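Local atomic coordinates of ABC sugar transporter, periplasmic sugar binding protein (Legionella pneumophila subsp. pneumophila, PDB entry 3ROT), a protein that probably binds a sugar in the periplasm and delivers it to an ABC transporter. Residues 110-114 / 147-151; 135-139 / 195-199; 220-226 / 239-245. All blocks are in the same frame, centred on the assembly; numbering follows the deposited sequence.

Contact 1: 110-114 / 147-151; sequences SDNLL and KRAYG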
loop_
_atom_site.group_PDB
_atom_site.type_symbol
_atom_site.label_atom_id
_atom_site.label_comp_id
_atom_site.label_asym_id
_atom_site.label_seq_id
_atom_site.Cartn_x
_atom_site.Cartn_y
_atom_site.Cartn_z
ATOM N N SER A 110 1.392 22.318 -3.816
ATOM C CA SER A 110 2.655 22.885 -4.248
ATOM C C SER A 110 2.636 23.143 -5.745
ATOM O O SER A 110 1.731 22.701 -6.455
ATOM C CB SER A 110 3.818 21.958 -3.867
ATOM O OG SER A 110 3.581 20.627 -4.276
ATOM N N ASP A 111 3.623 23.900 -6.207
ATOM C CA ASP A 111 3.770 24.216 -7.620
ATOM C C ASP A 111 4.588 23.039 -8.157
ATOM O O ASP A 111 5.806 23.014 -8.031
ATOM C CB ASP A 111 4.546 25.521 -7.766
ATOM C CG ASP A 111 4.825 25.880 -9.215
ATOM O OD1 ASP A 111 4.986 24.958 -10.044
ATOM O OD2 ASP A 111 4.903 27.089 -9.515
ATOM N N ASN A 112 3.904 22.060 -8.733
ATOM C CA ASN A 112 4.550 20.854 -9.242
ATOM C C ASN A 112 5.758 21.066 -10.148
ATOM O O ASN A 112 6.771 20.396 -9.988
ATOM C CB ASN A 112 3.512 19.972 -9.938
ATOM C CG ASN A 112 2.745 19.103 -8.959
ATOM O OD1 ASN A 112 1.530 18.938 -9.069
ATOM N ND2 ASN A 112 3.462 18.531 -7.996
ATOM N N LEU A 113 5.645 21.987 -11.096
ATOM C CA LEU A 113 6.744 22.274 -12.009
ATOM C C LEU A 113 7.958 22.724 -11.223
ATOM O O LEU A 113 9.040 22.160 -11.363
ATOM C CB LEU A 113 6.353 23.373 -12.997
ATOM C CG LEU A 113 7.425 23.784 -14.013
ATOM C CD1 LEU A 113 7.820 22.587 -14.882
ATOM C CD2 LEU A 113 6.873 24.928 -14.874
ATOM N N LEU A 114 7.775 23.737 -10.387
ATOM C CA LEU A 114 8.873 24.257 -9.593
ATOM C C LEU A 114 9.450 23.200 -8.654
ATOM O O LEU A 114 10.670 23.118 -8.485
ATOM C CB LEU A 114 8.422 25.497 -8.810
ATOM C CG LEU A 114 9.463 26.147 -7.893
ATOM C CD1 LEU A 114 10.729 26.472 -8.686
ATOM C CD2 LEU A 114 8.878 27.406 -7.260
ATOM N N LYS A 147 3.978 17.566 -14.652
ATOM C CA LYS A 147 4.688 18.809 -14.359
ATOM C C LYS A 147 5.967 18.524 -13.573
ATOM O O LYS A 147 7.002 19.155 -13.816
ATOM C CB LYS A 147 3.795 19.771 -13.569
ATOM C CG LYS A 147 2.636 20.349 -14.370
ATOM C CD LYS A 147 3.145 21.193 -15.521
ATOM C CE LYS A 147 2.004 21.877 -16.270
ATOM N NZ LYS A 147 2.515 22.732 -17.389
ATOM N N ARG A 148 5.898 17.582 -12.634
ATOM C CA ARG A 148 7.079 17.213 -11.843
ATOM C C ARG A 148 8.183 16.669 -12.734
ATOM O O ARG A 148 9.335 17.102 -12.657
ATOM C CB ARG A 148 6.743 16.142 -10.809
ATOM C CG ARG A 148 6.061 16.670 -9.590
ATOM C CD ARG A 148 5.663 15.549 -8.651
ATOM N NE ARG A 148 4.620 16.042 -7.768
ATOM C CZ ARG A 148 4.106 15.373 -6.748
ATOM N NH1 ARG A 148 4.533 14.151 -6.456
ATOM N NH2 ARG A 148 3.160 15.943 -6.026
ATOM N N ALA A 149 7.815 15.698 -13.564
ATOM C CA ALA A 149 8.753 15.076 -14.485
ATOM C C ALA A 149 9.380 16.137 -15.386
ATOM O O ALA A 149 10.597 16.157 -15.574
ATOM C CB ALA A 149 8.038 14.036 -15.330
ATOM N N TYR A 150 8.546 17.015 -15.937
ATOM C CA TYR A 150 9.035 18.067 -16.818
ATOM C C TYR A 150 10.040 18.948 -16.092
ATOM O O TYR A 150 11.096 19.275 -16.632
ATOM C CB TYR A 150 7.892 18.942 -17.331
ATOM C CG TYR A 150 8.346 19.907 -18.409
ATOM C CD1 TYR A 150 8.508 19.485 -19.731
ATOM C CD2 TYR A 150 8.655 21.228 -18.098
ATOM C CE1 TYR A 150 8.967 20.363 -20.717
ATOM C CE2 TYR A 150 9.118 22.111 -19.068
ATOM C CZ TYR A 150 9.272 21.677 -20.375
ATOM O OH TYR A 150 9.734 22.558 -21.328
ATOM N N GLY A 151 9.700 19.343 -14.871
ATOM C CA GLY A 151 10.605 20.174 -14.103
ATOM C C GLY A 151 11.941 19.491 -13.870
ATOM O O GLY A 151 12.995 20.118 -13.938
#
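Asn112 and Leu113, in the first turn of helix 112-126, pack against Lys147, Arg148, Tyr150 and Gly151 of helix 143-158, joining two helices of the domain built round the five-stranded parallel sheet. The backbones come close, with Leu113 CA 3.6 Å from Lys147 O. Gly151 helps make this possible: having no side chain, it lets Leu113 O approach its CA to 3.7 Å.

Just before the helix, Asp111 acts as N-cap. Its OD1 accepts a hydrogen bond from Leu114 N at 3.1 Å, along an almost straight N-H but from well above the carboxylate plane; a short acidic side chain suits this place, since it can fold back onto an amide of the first turn.

Leu113 has CG anti to the backbone N (chi1 180°), which carries its isobutyl group alongside Tyr150, pointing the same way. CD1 meets the edge of the tyrosine ring, 3.6 Å from CD2. Nearby, the methylene carbons Asn112 CB and Lys147 CB touch at 3.6 Å, and beyond CB the lysine chain bends away.

The Asn112 amide sits at the edge of the Arg148 guanidinium, the two planes turned 56° apart. Arg148 is extended from CG to NE, long enough to send its head past Asn112: NH1 donates to Leu195 O and to a bound glycerol. The glycerol probably comes from the crystallisation liquor, but its position is consistent with a ligand pocket. The contact is thus helix-helix packing within one of the two alpha/beta domains, each with a parallel sheet, of the periplasmic-binding-protein fold.

Contact 2: 135-139 / 195-199; sequences VLNPQ and LTSQA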
loop_
_atom_site.group_PDB
_atom_site.type_symbol
_atom_site.label_atom_id
_atom_site.label_comp_id
_atom_site.label_asym_id
_atom_site.label_seq_id
_atom_site.Cartn_x
_atom_site.Cartn_y
_atom_site.Cartn_z
ATOM N N VAL A 135 13.511 8.414 -14.385
ATOM C CA VAL A 135 12.338 9.004 -13.747
ATOM C C VAL A 135 11.195 8.003 -13.776
ATOM O O VAL A 135 10.724 7.616 -14.855
ATOM C CB VAL A 135 11.875 10.289 -14.463
ATOM C CG1 VAL A 135 10.605 10.828 -13.796
ATOM C CG2 VAL A 135 12.984 11.334 -14.423
ATOM N N LEU A 136 10.741 7.600 -12.591
ATOM C CA LEU A 136 9.677 6.611 -12.481
ATOM C C LEU A 136 8.296 7.247 -12.302
ATOM O O LEU A 136 8.032 7.900 -11.298
ATOM C CB LEU A 136 9.978 5.666 -11.316
ATOM C CG LEU A 136 11.414 5.115 -11.244
ATOM C CD1 LEU A 136 11.496 4.096 -10.117
ATOM C CD2 LEU A 136 11.810 4.464 -12.569
ATOM N N ASN A 137 7.426 7.053 -13.293
ATOM C CA ASN A 137 6.078 7.608 -13.257
ATOM C C ASN A 137 5.087 6.496 -12.952
ATOM O O ASN A 137 4.942 5.545 -13.725
ATOM C CB ASN A 137 5.714 8.249 -14.602
ATOM C CG ASN A 137 4.556 9.238 -14.484
ATOM O OD1 ASN A 137 3.630 9.038 -13.696
ATOM N ND2 ASN A 137 4.603 10.307 -15.277
ATOM N N PRO A 138 4.400 6.587 -11.805
ATOM C CA PRO A 138 3.443 5.526 -11.499
ATOM C C PRO A 138 2.051 5.816 -12.036
ATOM O O PRO A 138 1.174 4.952 -11.982
ATOM C CB PRO A 138 3.478 5.466 -9.978
ATOM C CG PRO A 138 3.648 6.895 -9.613
ATOM C CD PRO A 138 4.696 7.388 -10.603
ATOM N N GLN A 139 1.848 7.027 -12.552
ATOM C CA GLN A 139 0.541 7.396 -13.072
ATOM C C GLN A 139 0.523 8.279 -14.306
ATOM O O GLN A 139 0.250 9.478 -14.210
ATOM C CB GLN A 139 -0.290 8.097 -11.996
ATOM C CG GLN A 139 -0.662 7.253 -10.813
ATOM C CD GLN A 139 -1.435 8.051 -9.783
ATOM O OE1 GLN A 139 -2.529 8.549 -10.056
ATOM N NE2 GLN A 139 -0.862 8.191 -8.593
ATOM N N LEU A 195 8.457 9.860 -8.705
ATOM C CA LEU A 195 7.470 10.931 -8.715
ATOM C C LEU A 195 6.513 10.902 -7.524
ATOM O O LEU A 195 5.933 11.924 -7.181
ATOM C CB LEU A 195 6.704 10.936 -10.048
ATOM C CG LEU A 195 7.615 11.210 -11.264
ATOM C CD1 LEU A 195 6.808 11.245 -12.549
ATOM C CD2 LEU A 195 8.341 12.530 -11.064
ATOM N N THR A 196 6.343 9.734 -6.907
ATOM C CA THR A 196 5.510 9.611 -5.698
ATOM C C THR A 196 6.024 8.414 -4.903
ATOM O O THR A 196 6.861 7.647 -5.395
ATOM C CB THR A 196 4.013 9.363 -5.992
ATOM O OG1 THR A 196 3.820 7.988 -6.331
ATOM C CG2 THR A 196 3.515 10.241 -7.132
ATOM N N SER A 197 5.519 8.240 -3.686
ATOM C CA SER A 197 5.950 7.125 -2.856
ATOM C C SER A 197 5.500 5.779 -3.436
ATOM O O SER A 197 6.047 4.732 -3.083
ATOM C CB SER A 197 5.425 7.297 -1.428
ATOM O OG SER A 197 4.013 7.343 -1.406
ATOM N N GLN A 198 4.519 5.795 -4.334
ATOM C CA GLN A 198 4.054 4.542 -4.941
ATOM C C GLN A 198 5.152 3.886 -5.779
ATOM O O GLN A 198 5.169 2.663 -5.956
ATOM C CB GLN A 198 2.842 4.785 -5.829
ATOM C CG GLN A 198 1.640 5.363 -5.114
ATOM C CD GLN A 198 0.661 5.964 -6.101
ATOM O OE1 GLN A 198 1.014 6.863 -6.881
ATOM N NE2 GLN A 198 -0.567 5.470 -6.085
ATOM N N ALA A 199 6.045 4.707 -6.328
ATOM C CA ALA A 199 7.155 4.187 -7.112
ATOM C C ALA A 199 8.268 3.801 -6.140
ATOM O O ALA A 199 8.925 2.772 -6.301
ATOM C CB ALA A 199 7.666 5.249 -8.098
#
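Gln139 and Gln198 meet through their amides, NE2 of Gln139 donating to OE1 of Gln198 at 2.9 Å. The bond is bent at the hydrogen (139°), yet the donor lies in the carbonyl plane on a lone pair, and the two amides stand 76° apart. Thr196 OG1 donates to the same oxygen at 3.1 Å, so two donors fix the rotation of Gln198. Threonine suits its place because its hydroxyl works both ways: at the N-cap of helix 197-208 it also accepts from Gln198 N.

A straighter backbone bond joins Leu195 N to Leu136 O at 3.3 Å. Within 135-139, Asn137 OD1 accepts from Gln139 N at 2.9 Å, an Asx turn that bends the chain as it leaves its strand.

Apolar groups fill in round these bonds. Leu195 divides its branches, CD1 resting on the Asn137 amide (3.6 Å from CG) and CD2 on Val135 CG1. The compact ring of Pro138 places CG 3.5 Å from Thr196 OG1, while Leu136 CB meets Ala199 CB at 4.0 Å.

Strand 132-137 lies between strands 162-167 and 191-194, and helix 143-158 touches Leu195 through Ala149 and Thr196 through Leu145.

Contact 3: 220-226 / 239-245; sequences QVYSFDK and VNYVMDQ. With GOL (glycerol), chain C.
Val239 lies just ahead of strand 241-243 and packs on Val221 within a beta-alpha-beta unit, strand 220-224, helix 228-235 and strand 241-243, whose two parallel strands pair directly, the last forming one margin of the five-stranded sheet. The branched valines touch through CG2 of Val239 and CG1 of Val221 at 4.0 Å, on the side where helices 228-235 and 197-208 pack.

Asn240 uses both backbone and side chain: its N donates to Val221 O at 2.8 Å, and its ND2 donates to Gln220 OE1 and Tyr222 OH. Both acceptors are tilted about 25° from the asparagine amide plane. The same tyrosine hydroxyl is also hydrogen-bonded to Thr127.

Tyr241 gives its carbonyl to Ser223 N, although its own N is buried without a partner. Its CB abuts the edge of the Tyr222 ring, and its own ring makes a cation-pi contact with Lys122. Val242 turns to the opposite face, where CG1 lies 4.0 Å from CG of Lys226 and the two side chains run past each other in opposite directions.

Met243, present as selenomethionine, donates from its N to Ser223 O, and its O accepts from Asp225 N at 2.7 Å. Its flexible chain lays CG over one face of the Phe224 ring, a CH-pi contact of 4.1 Å to the centroid. Asp244 OD1 is hydrogen-bonded to the backbone N of Gln246.

Gln245, extended beyond CG (chi2 178°), reaches Asp225: NE2 donates to the syn lone pair of OD1 at 2.7 Å, with amide and carboxylate nearly coplanar. A water bridges that OD1 to Gln245 N. The other oxygen, Asp225 OD2, accepts from O3 of the bound glycerol at 2.7 Å.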
loop_
_atom_site.group_PDB
_atom_site.type_symbol
_atom_site.label_atom_id
_atom_site.label_comp_id
_atom_site.label_asym_id
_atom_site.label_seq_id
_atom_site.Cartn_x
_atom_site.Cartn_y
_atom_site.Cartn_z
ATOM N N GLN A 220 21.489 6.515 -6.545
ATOM C CA GLN A 220 21.134 7.594 -5.637
ATOM C C GLN A 220 19.677 7.864 -5.925
ATOM O O GLN A 220 19.304 8.055 -7.081
ATOM C CB GLN A 220 21.992 8.824 -5.921
ATOM C CG GLN A 220 23.450 8.523 -5.732
ATOM C CD GLN A 220 23.720 7.924 -4.372
ATOM O OE1 GLN A 220 23.681 8.620 -3.361
ATOM N NE2 GLN A 220 23.979 6.622 -4.335
ATOM N N VAL A 221 18.862 7.882 -4.873
ATOM C CA VAL A 221 17.427 8.035 -5.021
ATOM C C VAL A 221 16.792 9.320 -4.481
ATOM O O VAL A 221 17.101 9.789 -3.382
ATOM C CB VAL A 221 16.715 6.815 -4.380
ATOM C CG1 VAL A 221 15.206 6.903 -4.601
ATOM C CG2 VAL A 221 17.282 5.526 -4.971
ATOM N N TYR A 222 15.878 9.864 -5.273
ATOM C CA TYR A 222 15.175 11.093 -4.930
ATOM C C TYR A 222 13.677 10.860 -5.057
ATOM O O TYR A 222 13.228 10.116 -5.930
ATOM C CB TYR A 222 15.648 12.213 -5.864
ATOM C CG TYR A 222 17.115 12.499 -5.664
ATOM C CD1 TYR A 222 17.537 13.424 -4.712
ATOM C CD2 TYR A 222 18.092 11.760 -6.345
ATOM C CE1 TYR A 222 18.880 13.608 -4.431
ATOM C CE2 TYR A 222 19.455 11.941 -6.070
ATOM C CZ TYR A 222 19.833 12.868 -5.108
ATOM O OH TYR A 222 21.152 13.063 -4.808
ATOM N N SER A 223 12.895 11.494 -4.195
ATOM C CA SER A 223 11.460 11.269 -4.255
ATOM C C SER A 223 10.602 12.436 -3.760
ATOM O O SER A 223 11.104 13.520 -3.440
ATOM C CB SER A 223 11.121 9.996 -3.460
ATOM O OG SER A 223 9.812 9.543 -3.748
ATOM N N PHE A 224 9.299 12.183 -3.708
ATOM C CA PHE A 224 8.317 13.150 -3.235
ATOM C C PHE A 224 7.517 12.510 -2.109
ATOM O O PHE A 224 7.169 11.334 -2.181
ATOM C CB PHE A 224 7.348 13.526 -4.357
ATOM C CG PHE A 224 7.930 14.454 -5.386
ATOM C CD1 PHE A 224 7.586 15.801 -5.397
ATOM C CD2 PHE A 224 8.820 13.982 -6.342
ATOM C CE1 PHE A 224 8.120 16.670 -6.345
ATOM C CE2 PHE A 224 9.360 14.845 -7.294
ATOM C CZ PHE A 224 9.005 16.196 -7.292
ATOM N N ASP A 225 7.242 13.298 -1.077
ATOM C CA ASP A 225 6.434 12.880 0.066
ATOM C C ASP A 225 7.166 12.043 1.089
ATOM O O ASP A 225 7.595 10.923 0.802
ATOM C CB ASP A 225 5.191 12.130 -0.412
ATOM C CG ASP A 225 4.479 12.853 -1.543
ATOM O OD1 ASP A 225 4.407 14.101 -1.502
ATOM O OD2 ASP A 225 3.987 12.169 -2.464
ATOM N N LYS A 226 7.281 12.592 2.295
ATOM C CA LYS A 226 7.968 11.914 3.380
ATOM C C LYS A 226 7.046 10.966 4.146
ATOM O O LYS A 226 6.635 11.256 5.267
ATOM C CB LYS A 226 8.577 12.938 4.344
ATOM C CG LYS A 226 9.715 13.763 3.741
ATOM C CD LYS A 226 10.361 14.679 4.775
ATOM C CE LYS A 226 11.523 15.458 4.167
ATOM N NZ LYS A 226 12.197 16.355 5.150
ATOM N N VAL A 239 17.999 6.752 0.330
ATOM C CA VAL A 239 17.302 7.828 -0.387
ATOM C C VAL A 239 17.980 9.115 0.091
ATOM O O VAL A 239 18.123 9.329 1.294
ATOM C CB VAL A 239 15.787 7.863 -0.032
ATOM C CG1 VAL A 239 15.150 9.159 -0.534
ATOM C CG2 VAL A 239 15.077 6.661 -0.659
ATOM N N ASN A 240 18.399 9.955 -0.852
ATOM C CA ASN A 240 19.121 11.194 -0.549
ATOM C C ASN A 240 18.331 12.435 -0.144
ATOM O O ASN A 240 18.740 13.166 0.765
ATOM C CB ASN A 240 20.004 11.582 -1.743
ATOM C CG ASN A 240 21.263 10.755 -1.835
ATOM O OD1 ASN A 240 21.357 9.673 -1.262
ATOM N ND2 ASN A 240 22.240 11.257 -2.575
ATOM N N TYR A 241 17.225 12.689 -0.837
ATOM C CA TYR A 241 16.428 13.873 -0.577
ATOM C C TYR A 241 15.000 13.668 -1.048
ATOM O O TYR A 241 14.758 13.099 -2.113
ATOM C CB TYR A 241 17.036 15.060 -1.322
ATOM C CG TYR A 241 16.561 16.403 -0.849
ATOM C CD1 TYR A 241 17.134 17.009 0.267
ATOM C CD2 TYR A 241 15.540 17.076 -1.515
ATOM C CE1 TYR A 241 16.705 18.253 0.707
ATOM C CE2 TYR A 241 15.103 18.326 -1.080
ATOM C CZ TYR A 241 15.695 18.906 0.030
ATOM O OH TYR A 241 15.300 20.156 0.442
ATOM N N VAL A 242 14.051 14.152 -0.259
ATOM C CA VAL A 242 12.642 14.003 -0.598
ATOM C C VAL A 242 11.890 15.314 -0.441
ATOM O O VAL A 242 12.009 15.987 0.582
ATOM C CB VAL A 242 11.976 12.948 0.304
ATOM C CG1 VAL A 242 10.509 12.829 -0.032
ATOM C CG2 VAL A 242 12.682 11.598 0.131
HETATM N N MSE A 243 11.124 15.667 -1.468
HETATM C CA MSE A 243 10.333 16.883 -1.457
HETATM C C MSE A 243 9.122 16.704 -0.550
HETATM O O MSE A 243 8.423 15.697 -0.627
HETATM C CB MSE A 243 9.851 17.214 -2.871
HETATM C CG MSE A 243 10.971 17.454 -3.879
HETATM SE SE MSE A 243 12.100 18.877 -3.302
HETATM C CE MSE A 243 10.934 20.359 -3.697
ATOM N N ASP A 244 8.872 17.681 0.307
ATOM C CA ASP A 244 7.721 17.601 1.192
ATOM C C ASP A 244 6.692 18.670 0.826
ATOM O O ASP A 244 7.003 19.857 0.843
ATOM C CB ASP A 244 8.161 17.773 2.649
ATOM C CG ASP A 244 6.999 17.684 3.618
ATOM O OD1 ASP A 244 6.030 16.957 3.325
ATOM O OD2 ASP A 244 7.054 18.328 4.680
ATOM N N GLN A 245 5.476 18.237 0.491
ATOM C CA GLN A 245 4.387 19.157 0.139
ATOM C C GLN A 245 3.532 19.498 1.376
ATOM O O GLN A 245 2.616 20.305 1.288
ATOM C CB GLN A 245 3.451 18.534 -0.908
ATOM C CG GLN A 245 4.124 17.804 -2.051
ATOM C CD GLN A 245 3.115 17.184 -3.006
ATOM O OE1 GLN A 245 2.354 17.893 -3.657
ATOM N NE2 GLN A 245 3.100 15.853 -3.083
HETATM C C1 GOL C . -0.536 12.673 -5.755
HETATM O O1 GOL C . -1.465 13.464 -6.453
HETATM C C2 GOL C . 0.342 13.507 -4.806
HETATM O O2 GOL C . 0.817 14.684 -5.432
HETATM C C3 GOL C . 1.499 12.643 -4.315
HETATM O O3 GOL C . 2.737 13.255 -4.580
HETATM O O HOH W 1 20.040 7.750 -2.155
HETATM O O HOH W 2 4.558 15.598 0.849
HETATM O O HOH W 3 5.214 14.620 3.260
#

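Starting from the N terminus, the chain passes residues 110-114, enters the five-stranded sheet as strand 132-137, and on reaching 147-151 closes contact 1 over 32 intervening residues. Contact 2 has by then opened at 135-139 and closes only at 195-199, so the two loops cross. Contact 3 follows in series, closing a short loop of 12 residues between 220-226 and 239-245. Contact 1 joins two helices, contact 2 ties a strand end to a helix start, and contact 3 pairs two strands of the same sheet. Arg148 of contact 1 also meets residues of contacts 2 and 3, its CD packing 3.6 Å from Phe224 CE1.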